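Local coordinates for protein regulator of polyketide synthase expression (Bifidobacterium adolescentis, PDB 3ONQ) that is of unknown biochemical function but, carrying a PucR-type C-terminal helix-turn-helix domain, probably binds DNA as a transcriptional regulator, at residues S211-A216 and V221-V226; T198-S203 and K217-H222; S203-Y208 and D240-R245; R183-V188 and T251-I256; E168-L171 and Y176-E179. One frame throughout, in Å; residues are numbered along the deposited sequence.

Interaction 1. Residues S211-A216 and V221-V226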
# COMPACT_ATOMS: atom_id res chain seq x y z
N SER B 211 -41.20 2.35 6.90
CA SER B 211 -42.42 2.92 7.46
C SER B 211 -42.10 3.84 8.62
O SER B 211 -41.51 3.40 9.62
CB SER B 211 -43.33 1.81 7.97
OG SER B 211 -44.30 2.35 8.85
N LEU B 212 -42.48 5.12 8.52
CA LEU B 212 -42.29 6.04 9.62
C LEU B 212 -42.98 5.54 10.88
O LEU B 212 -42.40 5.54 11.96
CB LEU B 212 -42.83 7.42 9.29
CG LEU B 212 -41.92 8.34 8.51
CD1 LEU B 212 -42.58 9.70 8.40
CD2 LEU B 212 -40.56 8.45 9.17
N GLU B 213 -44.24 5.14 10.72
CA GLU B 213 -45.04 4.74 11.87
C GLU B 213 -44.44 3.55 12.60
O GLU B 213 -44.34 3.57 13.82
CB GLU B 213 -46.49 4.42 11.47
CG GLU B 213 -47.33 5.66 11.25
CD GLU B 213 -47.29 6.59 12.45
OE1 GLU B 213 -47.15 7.81 12.24
OE2 GLU B 213 -47.38 6.09 13.60
N ASN B 214 -44.05 2.53 11.85
CA ASN B 214 -43.50 1.33 12.47
C ASN B 214 -42.16 1.61 13.13
O ASN B 214 -41.81 0.98 14.13
CB ASN B 214 -43.37 0.18 11.47
CG ASN B 214 -44.71 -0.28 10.93
OD1 ASN B 214 -45.77 0.06 11.47
ND2 ASN B 214 -44.67 -1.05 9.85
N THR B 215 -41.41 2.56 12.57
CA THR B 215 -40.12 2.93 13.12
C THR B 215 -40.34 3.67 14.44
O THR B 215 -39.77 3.31 15.46
CB THR B 215 -39.28 3.78 12.12
OG1 THR B 215 -39.08 3.04 10.90
CG2 THR B 215 -37.93 4.13 12.71
N ALA B 216 -41.19 4.70 14.40
CA ALA B 216 -41.64 5.39 15.62
C ALA B 216 -42.09 4.42 16.71
O ALA B 216 -41.70 4.55 17.86
CB ALA B 216 -42.76 6.38 15.30
N VAL B 221 -40.38 6.80 19.78
CA VAL B 221 -40.25 8.23 19.53
C VAL B 221 -41.38 8.69 18.61
O VAL B 221 -42.06 7.86 18.01
CB VAL B 221 -38.90 8.60 18.85
CG1 VAL B 221 -37.73 8.23 19.73
CG2 VAL B 221 -38.79 7.93 17.48
N HIS B 222 -41.58 10.00 18.52
CA HIS B 222 -42.59 10.57 17.64
C HIS B 222 -42.17 10.34 16.19
O HIS B 222 -40.98 10.39 15.88
CB HIS B 222 -42.71 12.07 17.90
CG HIS B 222 -43.94 12.68 17.32
ND1 HIS B 222 -44.07 12.99 15.98
CD2 HIS B 222 -45.11 13.06 17.90
CE1 HIS B 222 -45.26 13.52 15.76
NE2 HIS B 222 -45.91 13.57 16.91
N PRO B 223 -43.14 10.10 15.29
CA PRO B 223 -42.83 9.96 13.86
C PRO B 223 -42.01 11.13 13.30
O PRO B 223 -41.11 10.90 12.49
CB PRO B 223 -44.22 9.90 13.21
CG PRO B 223 -45.06 9.23 14.27
CD PRO B 223 -44.54 9.74 15.59
N ASN B 224 -42.32 12.36 13.72
CA ASN B 224 -41.54 13.53 13.32
C ASN B 224 -40.08 13.40 13.70
O ASN B 224 -39.20 13.95 13.04
CB ASN B 224 -42.10 14.81 13.96
CG ASN B 224 -43.43 15.23 13.35
OD1 ASN B 224 -43.82 14.73 12.30
ND2 ASN B 224 -44.12 16.15 14.02
N THR B 225 -39.82 12.69 14.79
CA THR B 225 -38.45 12.52 15.23
C THR B 225 -37.70 11.59 14.28
O THR B 225 -36.54 11.85 13.92
CB THR B 225 -38.40 12.03 16.69
OG1 THR B 225 -38.85 13.09 17.53
CG2 THR B 225 -36.98 11.67 17.08
N VAL B 226 -38.37 10.52 13.85
CA VAL B 226 -37.79 9.64 12.85
C VAL B 226 -37.54 10.44 11.57
O VAL B 226 -36.48 10.33 10.96
CB VAL B 226 -38.72 8.47 12.52
CG1 VAL B 226 -38.12 7.63 11.38
CG2 VAL B 226 -38.96 7.61 13.76
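V221 meets A216 in the turn of the helix-turn-helix, between helix 212-219 and helix 223-237, the second of which is probably the recognition helix of this PucR-type domain. V221 N donates to A216 O at 3.2 Å, lying in the carbonyl plane on a lone pair, while V221 O comes within 3.2 Å of A216 CB, so the A216 methyl lies against the turn's backbone. H222 follows as N-cap: its ND1 accepts from N224 N at 2.9 Å, close to the imidazole plane, and P223 CD sits over the rim of one ring face. P223 itself faces back across the contact, with CG 3.8 Å from A216 CB and 3.2 Å from E213 OE1, the glutamate chain folding at chi2 (-54°) to bring its carboxylate there. Further on, V226 enters the gap between the helices. With CG1 opposite the backbone N about chi1 (176°), that branch slides past L212 CD2 at 3.4 Å, tighter than usual van der Waals contact, and also meets T215 CG2 at 3.7 Å; CG2 packs on A216 N and the same threonine methyl. With an alanine at T215, both branches of V226 would probably lose a packing partner and S211 O one of its two donors. Those donors, T215 N and T215 OG1, reach S211 O from opposite faces of its plane, the hydroxyl at 2.8 Å.

Interaction 2. Residues T198-S203 and K217-H222; sequences TYLTVS and KELNVH. With SO4 (sulfate ion), chain R.
L219 drops its side chain onto L200 and T201, joining the end of helix 212-219 to helix 198-207, the helix that precedes it in the helix-turn-helix domain. CB points toward helix 198-207, and chi1 of -65° sets CG opposite the carbonyl carbon; these two atoms act as an arm, and the touching is left to the methyls. CD1 goes to T201, 3.8 Å from OG1 and 3.9 Å from CA, so it lies across the base of the threonine. CD2 passes alongside L200, 3.8 Å from L200 CD2, the two leucines running past each other in opposite directions; T204, one turn on, also touches the L219 side chain. The contact is thus purely apolar from the leucine side, and the T201 hydroxyl, though it touches CD1, is hydrogen-bonded to P197 O and R229 NH1. Just past L219 the chain leaves the helix at N220, whose positive phi (55°) starts the turn toward the next helix.

On another flank of helix 198-207, Y199 reaches a sulfate, probably from the crystallisation liquor, that R190 and R258 also bind. R190 makes a cation-pi contact with the tyrosine ring as well. With a phenylalanine in place of Y199, the sulfate would probably lose its hydroxyl donor. The hydroxyl gives its hydrogen to sulfate O4, 2.7 Å from Y199 OH, while sulfate O1 lies in the ring plane at the edge, 3.7 Å from Y199 CE2.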
# COMPACT_ATOMS: atom_id res chain seq x y z
N THR B 198 -29.00 8.40 15.10
CA THR B 198 -29.21 8.39 13.65
C THR B 198 -29.09 6.99 13.05
O THR B 198 -29.99 6.52 12.36
CB THR B 198 -28.25 9.36 12.92
OG1 THR B 198 -28.24 10.63 13.58
CG2 THR B 198 -28.67 9.56 11.48
N TYR B 199 -27.97 6.31 13.33
CA TYR B 199 -27.72 4.98 12.77
C TYR B 199 -28.82 3.98 13.15
O TYR B 199 -29.33 3.26 12.30
CB TYR B 199 -26.37 4.45 13.24
CG TYR B 199 -26.05 3.05 12.73
CD1 TYR B 199 -25.44 2.87 11.49
CD2 TYR B 199 -26.37 1.93 13.48
CE1 TYR B 199 -25.15 1.60 11.02
CE2 TYR B 199 -26.10 0.65 13.00
CZ TYR B 199 -25.47 0.50 11.78
OH TYR B 199 -25.18 -0.75 11.30
N LEU B 200 -29.15 3.94 14.43
CA LEU B 200 -30.20 3.03 14.88
C LEU B 200 -31.50 3.33 14.14
O LEU B 200 -32.22 2.40 13.75
CB LEU B 200 -30.40 3.15 16.38
CG LEU B 200 -31.56 2.35 16.97
CD1 LEU B 200 -31.32 0.86 16.79
CD2 LEU B 200 -31.72 2.71 18.44
N THR B 201 -31.79 4.61 13.92
CA THR B 201 -33.06 5.01 13.31
C THR B 201 -33.14 4.63 11.84
O THR B 201 -34.16 4.12 11.38
CB THR B 201 -33.34 6.52 13.46
OG1 THR B 201 -33.27 6.88 14.84
CG2 THR B 201 -34.74 6.86 12.93
N VAL B 202 -32.07 4.88 11.10
CA VAL B 202 -32.01 4.47 9.70
C VAL B 202 -32.11 2.94 9.60
O VAL B 202 -32.85 2.40 8.80
CB VAL B 202 -30.68 4.94 9.05
CG1 VAL B 202 -30.51 4.32 7.68
CG2 VAL B 202 -30.63 6.46 8.98
N SER B 203 -31.32 2.26 10.43
CA SER B 203 -31.31 0.80 10.40
C SER B 203 -32.71 0.27 10.67
O SER B 203 -33.21 -0.62 9.98
CB SER B 203 -30.35 0.28 11.46
OG SER B 203 -30.39 -1.13 11.50
N LYS B 217 -42.92 3.46 16.34
CA LYS B 217 -43.44 2.48 17.28
C LYS B 217 -42.32 1.64 17.90
O LYS B 217 -42.27 1.45 19.11
CB LYS B 217 -44.47 1.60 16.58
CG LYS B 217 -44.92 0.38 17.37
CD LYS B 217 -45.96 -0.41 16.56
CE LYS B 217 -46.44 -1.66 17.29
NZ LYS B 217 -45.37 -2.68 17.53
N GLU B 218 -41.44 1.12 17.05
CA GLU B 218 -40.29 0.34 17.49
C GLU B 218 -39.36 1.10 18.43
O GLU B 218 -38.85 0.55 19.40
CB GLU B 218 -39.48 -0.14 16.28
CG GLU B 218 -39.47 -1.63 16.09
CD GLU B 218 -38.98 -2.37 17.32
OE1 GLU B 218 -37.75 -2.45 17.53
OE2 GLU B 218 -39.83 -2.86 18.08
N LEU B 219 -39.13 2.38 18.15
CA LEU B 219 -38.13 3.15 18.89
C LEU B 219 -38.68 4.00 20.02
O LEU B 219 -37.93 4.67 20.72
CB LEU B 219 -37.34 4.03 17.93
CG LEU B 219 -36.48 3.32 16.88
CD1 LEU B 219 -35.88 4.33 15.93
CD2 LEU B 219 -35.40 2.47 17.55
N ASN B 220 -40.00 3.98 20.19
CA ASN B 220 -40.64 4.83 21.18
C ASN B 220 -40.31 6.31 21.01
O ASN B 220 -40.01 6.99 21.99
CB ASN B 220 -40.27 4.39 22.59
CG ASN B 220 -40.80 3.01 22.92
OD1 ASN B 220 -41.78 2.56 22.34
ND2 ASN B 220 -40.15 2.33 23.86
N VAL B 221 -40.38 6.80 19.78
CA VAL B 221 -40.25 8.23 19.53
C VAL B 221 -41.38 8.69 18.61
O VAL B 221 -42.06 7.86 18.01
CB VAL B 221 -38.90 8.60 18.85
CG1 VAL B 221 -37.73 8.23 19.73
CG2 VAL B 221 -38.79 7.93 17.48
N HIS B 222 -41.58 10.00 18.52
CA HIS B 222 -42.59 10.57 17.64
C HIS B 222 -42.17 10.34 16.19
O HIS B 222 -40.98 10.39 15.88
CB HIS B 222 -42.71 12.07 17.90
CG HIS B 222 -43.94 12.68 17.32
ND1 HIS B 222 -44.07 12.99 15.98
CD2 HIS B 222 -45.11 13.06 17.90
CE1 HIS B 222 -45.26 13.52 15.76
NE2 HIS B 222 -45.91 13.57 16.91
S SO4 R . -25.38 -2.88 14.56
O1 SO4 R . -26.82 -2.76 14.32
O2 SO4 R . -24.97 -2.01 15.66
O3 SO4 R . -25.06 -4.27 14.88
O4 SO4 R . -24.67 -2.50 13.35

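Interaction 3. Residues S203-Y208 and D240-R245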
# COMPACT_ATOMS: atom_id res chain seq x y z
N SER B 203 -31.32 2.26 10.43
CA SER B 203 -31.31 0.80 10.40
C SER B 203 -32.71 0.27 10.67
O SER B 203 -33.21 -0.62 9.98
CB SER B 203 -30.35 0.28 11.46
OG SER B 203 -30.39 -1.13 11.50
N THR B 204 -33.35 0.82 11.70
CA THR B 204 -34.66 0.34 12.10
C THR B 204 -35.68 0.67 11.01
O THR B 204 -36.54 -0.14 10.71
CB THR B 204 -35.11 0.99 13.42
OG1 THR B 204 -34.15 0.72 14.45
CG2 THR B 204 -36.46 0.45 13.84
N PHE B 205 -35.56 1.84 10.41
CA PHE B 205 -36.49 2.26 9.38
C PHE B 205 -36.45 1.32 8.19
O PHE B 205 -37.48 0.91 7.69
CB PHE B 205 -36.13 3.68 8.94
CG PHE B 205 -36.98 4.23 7.85
CD1 PHE B 205 -38.25 4.70 8.11
CD2 PHE B 205 -36.51 4.31 6.56
CE1 PHE B 205 -39.02 5.22 7.11
CE2 PHE B 205 -37.28 4.84 5.56
CZ PHE B 205 -38.54 5.29 5.84
N LEU B 206 -35.25 0.95 7.75
CA LEU B 206 -35.08 0.03 6.64
C LEU B 206 -35.60 -1.36 6.93
O LEU B 206 -36.24 -1.98 6.11
CB LEU B 206 -33.61 -0.02 6.21
CG LEU B 206 -33.03 1.26 5.62
CD1 LEU B 206 -31.55 1.14 5.43
CD2 LEU B 206 -33.69 1.64 4.32
N LYS B 207 -35.32 -1.83 8.14
CA LYS B 207 -35.72 -3.15 8.59
C LYS B 207 -37.22 -3.29 8.61
O LYS B 207 -37.76 -4.33 8.28
CB LYS B 207 -35.16 -3.40 9.99
CG LYS B 207 -35.57 -4.71 10.59
CD LYS B 207 -34.92 -4.92 11.94
CE LYS B 207 -35.45 -6.17 12.62
NZ LYS B 207 -34.66 -6.53 13.83
N TYR B 208 -37.90 -2.21 8.98
CA TYR B 208 -39.33 -2.23 9.18
C TYR B 208 -40.13 -1.77 7.99
O TYR B 208 -41.24 -1.31 8.13
CB TYR B 208 -39.73 -1.48 10.45
CG TYR B 208 -39.46 -2.30 11.67
CD1 TYR B 208 -38.20 -2.36 12.23
CD2 TYR B 208 -40.46 -3.05 12.26
CE1 TYR B 208 -37.94 -3.11 13.33
CE2 TYR B 208 -40.22 -3.80 13.38
CZ TYR B 208 -38.96 -3.84 13.90
OH TYR B 208 -38.70 -4.60 15.01
N ASP B 240 -30.92 9.44 1.01
CA ASP B 240 -32.22 9.68 1.63
C ASP B 240 -32.97 8.38 1.79
O ASP B 240 -33.45 7.80 0.82
CB ASP B 240 -33.02 10.63 0.74
CG ASP B 240 -34.39 10.99 1.33
OD1 ASP B 240 -34.81 10.36 2.32
OD2 ASP B 240 -35.05 11.89 0.77
N ALA B 241 -33.09 7.90 3.02
CA ALA B 241 -33.71 6.61 3.25
C ALA B 241 -35.15 6.55 2.75
O ALA B 241 -35.67 5.47 2.49
CB ALA B 241 -33.65 6.24 4.71
N THR B 242 -35.81 7.71 2.62
CA THR B 242 -37.22 7.72 2.19
C THR B 242 -37.36 7.47 0.68
O THR B 242 -38.46 7.24 0.18
CB THR B 242 -37.97 9.03 2.58
OG1 THR B 242 -37.47 10.14 1.81
CG2 THR B 242 -37.79 9.34 4.07
N ASP B 243 -36.23 7.51 -0.03
CA ASP B 243 -36.24 7.22 -1.47
C ASP B 243 -35.85 5.77 -1.73
O ASP B 243 -34.83 5.30 -1.24
CB ASP B 243 -35.28 8.15 -2.21
CG ASP B 243 -35.21 7.84 -3.68
OD1 ASP B 243 -34.43 6.95 -4.08
OD2 ASP B 243 -35.95 8.48 -4.46
N PRO B 244 -36.65 5.05 -2.52
CA PRO B 244 -36.41 3.61 -2.75
C PRO B 244 -35.00 3.31 -3.28
O PRO B 244 -34.39 2.31 -2.87
CB PRO B 244 -37.48 3.23 -3.78
CG PRO B 244 -38.55 4.25 -3.61
CD PRO B 244 -37.87 5.53 -3.21
N ARG B 245 -34.47 4.13 -4.17
CA ARG B 245 -33.12 3.89 -4.67
C ARG B 245 -32.10 4.07 -3.56
O ARG B 245 -31.27 3.20 -3.33
CB ARG B 245 -32.78 4.79 -5.85
CG ARG B 245 -31.30 4.81 -6.21
CD ARG B 245 -30.80 3.42 -6.62
NE ARG B 245 -29.36 3.42 -6.87
CZ ARG B 245 -28.63 2.33 -7.09
NH1 ARG B 245 -29.20 1.14 -7.11
NH2 ARG B 245 -27.33 2.43 -7.30
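F205 against A241 is a buried, mostly apolar contact, between the last turns of helix 198-207 and the turn that leads into helix 244-261. The phenylalanine points at that turn, and with CG trans to the backbone N (chi1 178°) its ring extends outward from the helix. F205 CD2 lies 3.9 Å from A241 CB. The ring edge meets A241 O, which sits in the ring plane 3.5 Å from F205 CE2. The carbonyl oxygen therefore faces ring hydrogens, slightly positive, rather than the electron-rich face. T242 only brushes the ring, its CG2 being 4.5 Å from F205 CZ.

Within the helix-turn-helix domain the F205 side chain also touches T215 of helix 212-219 and L230 of helix 223-237, while neighbouring L206 covers A247, L250 and T251 of helix 244-261. The partner is held in shape by its own bonds. Residues D240 to D243 make a type I beta turn, closed by D243 N to D240 O at 2.9 Å, and D240 adds an Asx turn: OD1 takes T242 N at 2.8 Å and T242 OG1 at 2.7 Å, both from the same face of the carboxylate plane. Two donors on one oxygen probably help to hold the carboxylate and the A241-T242 peptide in place. D243 then serves as N-cap of helix 244-261, with a weak bond from R245 N to its OD1, which D246 N also uses. Beyond the cap, R245 forms a salt bridge with E168, and P244 packs on K207 of the second subunit.

Interaction 4. Residues R183-V188 and T251-I256. With SO4 (sulfate ion), chain O.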
# COMPACT_ATOMS: atom_id res chain seq x y z
N ARG B 183 -16.76 3.51 4.35
CA ARG B 183 -16.24 4.76 4.88
C ARG B 183 -17.20 5.93 4.76
O ARG B 183 -17.37 6.68 5.72
CB ARG B 183 -14.93 5.15 4.19
CG ARG B 183 -13.82 4.13 4.32
CD ARG B 183 -13.35 4.04 5.75
NE ARG B 183 -12.21 3.14 5.91
CZ ARG B 183 -11.64 2.87 7.08
NH1 ARG B 183 -12.13 3.43 8.19
NH2 ARG B 183 -10.60 2.05 7.15
N ASN B 184 -17.79 6.10 3.59
CA ASN B 184 -18.55 7.31 3.31
C ASN B 184 -20.03 7.21 3.64
O ASN B 184 -20.73 8.22 3.65
CB ASN B 184 -18.42 7.73 1.85
CG ASN B 184 -16.98 8.05 1.47
OD1 ASN B 184 -16.14 8.29 2.33
ND2 ASN B 184 -16.70 8.05 0.17
N VAL B 185 -20.53 6.00 3.86
CA VAL B 185 -21.94 5.86 4.19
C VAL B 185 -22.10 5.25 5.58
O VAL B 185 -22.55 5.94 6.51
CB VAL B 185 -22.70 5.05 3.11
CG1 VAL B 185 -24.19 5.04 3.40
CG2 VAL B 185 -22.44 5.65 1.73
N TYR B 186 -21.70 3.99 5.74
CA TYR B 186 -21.86 3.28 7.01
C TYR B 186 -21.17 3.99 8.18
O TYR B 186 -21.80 4.26 9.20
CB TYR B 186 -21.35 1.85 6.89
CG TYR B 186 -21.18 1.11 8.19
CD1 TYR B 186 -22.26 0.45 8.79
CD2 TYR B 186 -19.94 1.04 8.82
CE1 TYR B 186 -22.09 -0.26 9.99
CE2 TYR B 186 -19.77 0.34 10.00
CZ TYR B 186 -20.84 -0.31 10.59
OH TYR B 186 -20.64 -0.99 11.77
N GLN B 187 -19.89 4.29 8.03
CA GLN B 187 -19.15 4.92 9.12
C GLN B 187 -19.62 6.35 9.39
O GLN B 187 -19.58 6.81 10.52
CB GLN B 187 -17.63 4.86 8.87
CG GLN B 187 -17.03 3.52 9.24
CD GLN B 187 -15.50 3.56 9.32
OE1 GLN B 187 -14.85 4.33 8.61
NE2 GLN B 187 -14.93 2.74 10.19
N VAL B 188 -20.06 7.05 8.35
CA VAL B 188 -20.57 8.41 8.53
C VAL B 188 -21.88 8.36 9.32
O VAL B 188 -22.10 9.16 10.22
CB VAL B 188 -20.76 9.13 7.19
CG1 VAL B 188 -21.55 10.41 7.38
CG2 VAL B 188 -19.41 9.43 6.56
N THR B 251 -29.07 0.21 2.69
CA THR B 251 -29.18 -1.18 3.13
C THR B 251 -27.87 -1.91 2.80
O THR B 251 -27.34 -2.66 3.62
CB THR B 251 -30.39 -1.88 2.46
OG1 THR B 251 -31.58 -1.16 2.77
CG2 THR B 251 -30.53 -3.33 2.91
N THR B 252 -27.35 -1.66 1.61
CA THR B 252 -26.11 -2.31 1.17
C THR B 252 -24.95 -1.86 2.05
O THR B 252 -24.16 -2.68 2.52
CB THR B 252 -25.79 -2.02 -0.31
OG1 THR B 252 -26.88 -2.45 -1.12
CG2 THR B 252 -24.53 -2.75 -0.74
N ALA B 253 -24.86 -0.56 2.29
CA ALA B 253 -23.82 -0.03 3.17
C ALA B 253 -23.86 -0.67 4.57
O ALA B 253 -22.82 -0.96 5.16
CB ALA B 253 -23.91 1.49 3.25
N LEU B 254 -25.06 -0.86 5.12
CA LEU B 254 -25.17 -1.43 6.46
C LEU B 254 -24.65 -2.87 6.48
O LEU B 254 -23.99 -3.28 7.44
CB LEU B 254 -26.61 -1.37 6.99
CG LEU B 254 -27.24 0.01 7.27
CD1 LEU B 254 -28.65 -0.15 7.83
CD2 LEU B 254 -26.41 0.83 8.21
N ALA B 255 -24.94 -3.62 5.41
CA ALA B 255 -24.45 -4.99 5.31
C ALA B 255 -22.93 -4.99 5.29
O ALA B 255 -22.29 -5.73 6.05
CB ALA B 255 -25.01 -5.70 4.06
N ILE B 256 -22.35 -4.17 4.41
CA ILE B 256 -20.89 -4.02 4.32
C ILE B 256 -20.30 -3.72 5.70
O ILE B 256 -19.41 -4.41 6.17
CB ILE B 256 -20.49 -2.90 3.34
CG1 ILE B 256 -20.91 -3.25 1.91
CG2 ILE B 256 -18.98 -2.68 3.36
CD1 ILE B 256 -20.25 -4.50 1.43
S SO4 O . -13.26 9.29 -1.55
O1 SO4 O . -14.37 10.03 -2.13
O2 SO4 O . -12.45 10.18 -0.72
O3 SO4 O . -13.75 8.20 -0.70
O4 SO4 O . -12.44 8.74 -2.62
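V185 CG1 lies trans to its backbone N (chi1 -174°), which sets it against A253 CB at 3.6 Å; Y186 CG is trans as well (168°), and this carries the ring on past A253 O to L254. V185 CB stands close behind its CG1. Y186 CB is 3.6 Å from A253 O, and Y186 CD1 meets L254 CD2 at 4.2 Å. Here helix 175-190 packs on helix 244-261, the last helix of the chain and part of the PucR-type helix-turn-helix domain. The two helical segments cross steeply, at -75°, with axes 8.5 Å apart at closest approach, and the small methyl of A253 sits near the crossing, where the backbones come nearest. Helix 175-190 has a wider pi-type turn at 183-186, directly at the contact. Away from the interface R183 NH1 donates to Q187 OE1 at 2.9 Å, and N184 ND2 donates to O3 of a sulfate, probably from the crystallisation liquor, at 3.1 Å. T252, on another flank of its helix, bonds Y248 of the second subunit. All four touching residues are buried and the crossing is held by apolar packing; the one polar tip involved, the Y186 hydroxyl, is satisfied by D261, so the tyrosine can be buried without leaving its oxygen unpaired.

Interaction 5. Residues E168-L171 and Y176-E179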
# COMPACT_ATOMS: atom_id res chain seq x y z
N GLU B 168 -24.15 -1.91 -6.96
CA GLU B 168 -23.93 -2.77 -8.12
C GLU B 168 -22.42 -2.97 -8.38
O GLU B 168 -21.98 -4.08 -8.72
CB GLU B 168 -24.63 -2.21 -9.35
CG GLU B 168 -26.14 -2.19 -9.25
CD GLU B 168 -26.68 -1.05 -8.40
OE1 GLU B 168 -25.92 -0.14 -8.01
OE2 GLU B 168 -27.89 -1.06 -8.13
N ARG B 169 -21.65 -1.91 -8.20
CA ARG B 169 -20.20 -2.01 -8.34
C ARG B 169 -19.64 -2.96 -7.30
O ARG B 169 -18.80 -3.81 -7.61
CB ARG B 169 -19.53 -0.64 -8.23
CG ARG B 169 -19.74 0.23 -9.47
CD ARG B 169 -19.33 1.68 -9.20
NE ARG B 169 -17.98 1.75 -8.63
CZ ARG B 169 -17.46 2.85 -8.09
NH1 ARG B 169 -18.17 3.98 -8.08
NH2 ARG B 169 -16.24 2.83 -7.57
N ALA B 170 -20.09 -2.81 -6.06
CA ALA B 170 -19.66 -3.72 -5.00
C ALA B 170 -20.01 -5.17 -5.34
O ALA B 170 -19.19 -6.08 -5.14
CB ALA B 170 -20.23 -3.30 -3.65
N LEU B 171 -21.21 -5.40 -5.88
CA LEU B 171 -21.60 -6.75 -6.30
C LEU B 171 -20.68 -7.33 -7.39
O LEU B 171 -20.51 -8.54 -7.50
CB LEU B 171 -23.05 -6.79 -6.81
CG LEU B 171 -24.15 -6.59 -5.75
CD1 LEU B 171 -25.47 -6.28 -6.42
CD2 LEU B 171 -24.25 -7.82 -4.83
N TYR B 176 -13.09 -0.46 -4.55
CA TYR B 176 -13.31 0.98 -4.34
C TYR B 176 -14.75 1.21 -3.85
O TYR B 176 -14.99 2.03 -2.96
CB TYR B 176 -13.04 1.79 -5.61
CG TYR B 176 -11.58 1.94 -5.97
CD1 TYR B 176 -10.71 2.66 -5.17
CD2 TYR B 176 -11.08 1.37 -7.13
CE1 TYR B 176 -9.37 2.80 -5.51
CE2 TYR B 176 -9.74 1.49 -7.49
CZ TYR B 176 -8.90 2.21 -6.67
OH TYR B 176 -7.57 2.35 -7.03
N ALA B 177 -15.71 0.49 -4.43
CA ALA B 177 -17.11 0.67 -4.04
C ALA B 177 -17.37 0.11 -2.65
O ALA B 177 -18.08 0.72 -1.87
CB ALA B 177 -18.05 0.05 -5.05
N ARG B 178 -16.79 -1.05 -2.34
CA ARG B 178 -16.96 -1.59 -1.00
C ARG B 178 -16.44 -0.59 0.02
O ARG B 178 -17.05 -0.35 1.05
CB ARG B 178 -16.20 -2.90 -0.82
CG ARG B 178 -16.78 -4.09 -1.55
CD ARG B 178 -15.84 -5.27 -1.39
NE ARG B 178 -16.26 -6.42 -2.18
CZ ARG B 178 -15.45 -7.23 -2.85
NH1 ARG B 178 -14.13 -7.03 -2.84
NH2 ARG B 178 -15.96 -8.25 -3.52
N GLU B 179 -15.27 -0.02 -0.27
CA GLU B 179 -14.61 0.84 0.69
C GLU B 179 -15.43 2.11 0.90
O GLU B 179 -15.63 2.54 2.04
CB GLU B 179 -13.19 1.17 0.25
CG GLU B 179 -12.42 2.03 1.25
CD GLU B 179 -12.02 1.25 2.50
OE1 GLU B 179 -12.20 0.00 2.54
OE2 GLU B 179 -11.53 1.89 3.46
O HOH W 1 -18.38 -8.71 -4.80
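A177 packs tightly against R169 and A170 where the consecutive helices 166-172 and 175-190 come together across a very short connection, beside helix 132-149 and at the contact with the second subunit. Its methyl is the centre of the close side: A177 CB lies 3.6 Å from R169 CB and 3.7 Å from A170 N, with A170 CB at 4.2 Å. Small residues at the nearest pair of positions let the two backbones approach this closely. R169 then wraps round the alanine. Bent at chi3 (51°), its chain brings the guanidinium back so that A177 CB lies over one face, while Y176 CB stands at the edge, 3.9 Å from R169 NH2. A salt bridge from R169 NE to D174, in the connection itself, ties this group down, and helix 132-149 packs against the arginine as well.

The other side is looser and wetter. R178 runs extended along A170, with R178 CG 4.1 Å from A170 CB, and its guanidinium meets the opposite helix through water: the water donates to A170 O at 2.8 Å and accepts from R178 NH2 at 2.8 Å. R178 NH1 forms a salt bridge with D175. R178 NE donates to L171 O of the second subunit, and R178 NE of that subunit donates in turn to L171 O of this chain. One arginine is thus buried and paired at once, its charge probably balanced by D174, whereas the other divides its N-H groups among D175, the water and the second subunit.

How the interactions relate
Along the chain interaction 5 closes first, and interaction 4 then spans a long loop in which interactions 1, 2 and 3 are nested. Interactions 1 to 3 lie within the helix-turn-helix domain, centres 7 to 12 Å apart: 1 and 2 share helix 212-219, 2 and 3 share helix 198-207. Interaction 4 uses helix 244-261 with interaction 3 and helix 175-190 with interaction 5, whose centre is 11 Å away. The contacts thus form a chain running from the subunit interface, touched by interactions 3, 4 and 5, to the outlying turn of interaction 1, whose centre is about 31 Å from that of interaction 5. This continuous helical packing connects the probable DNA-binding unit with the contacts to the second subunit.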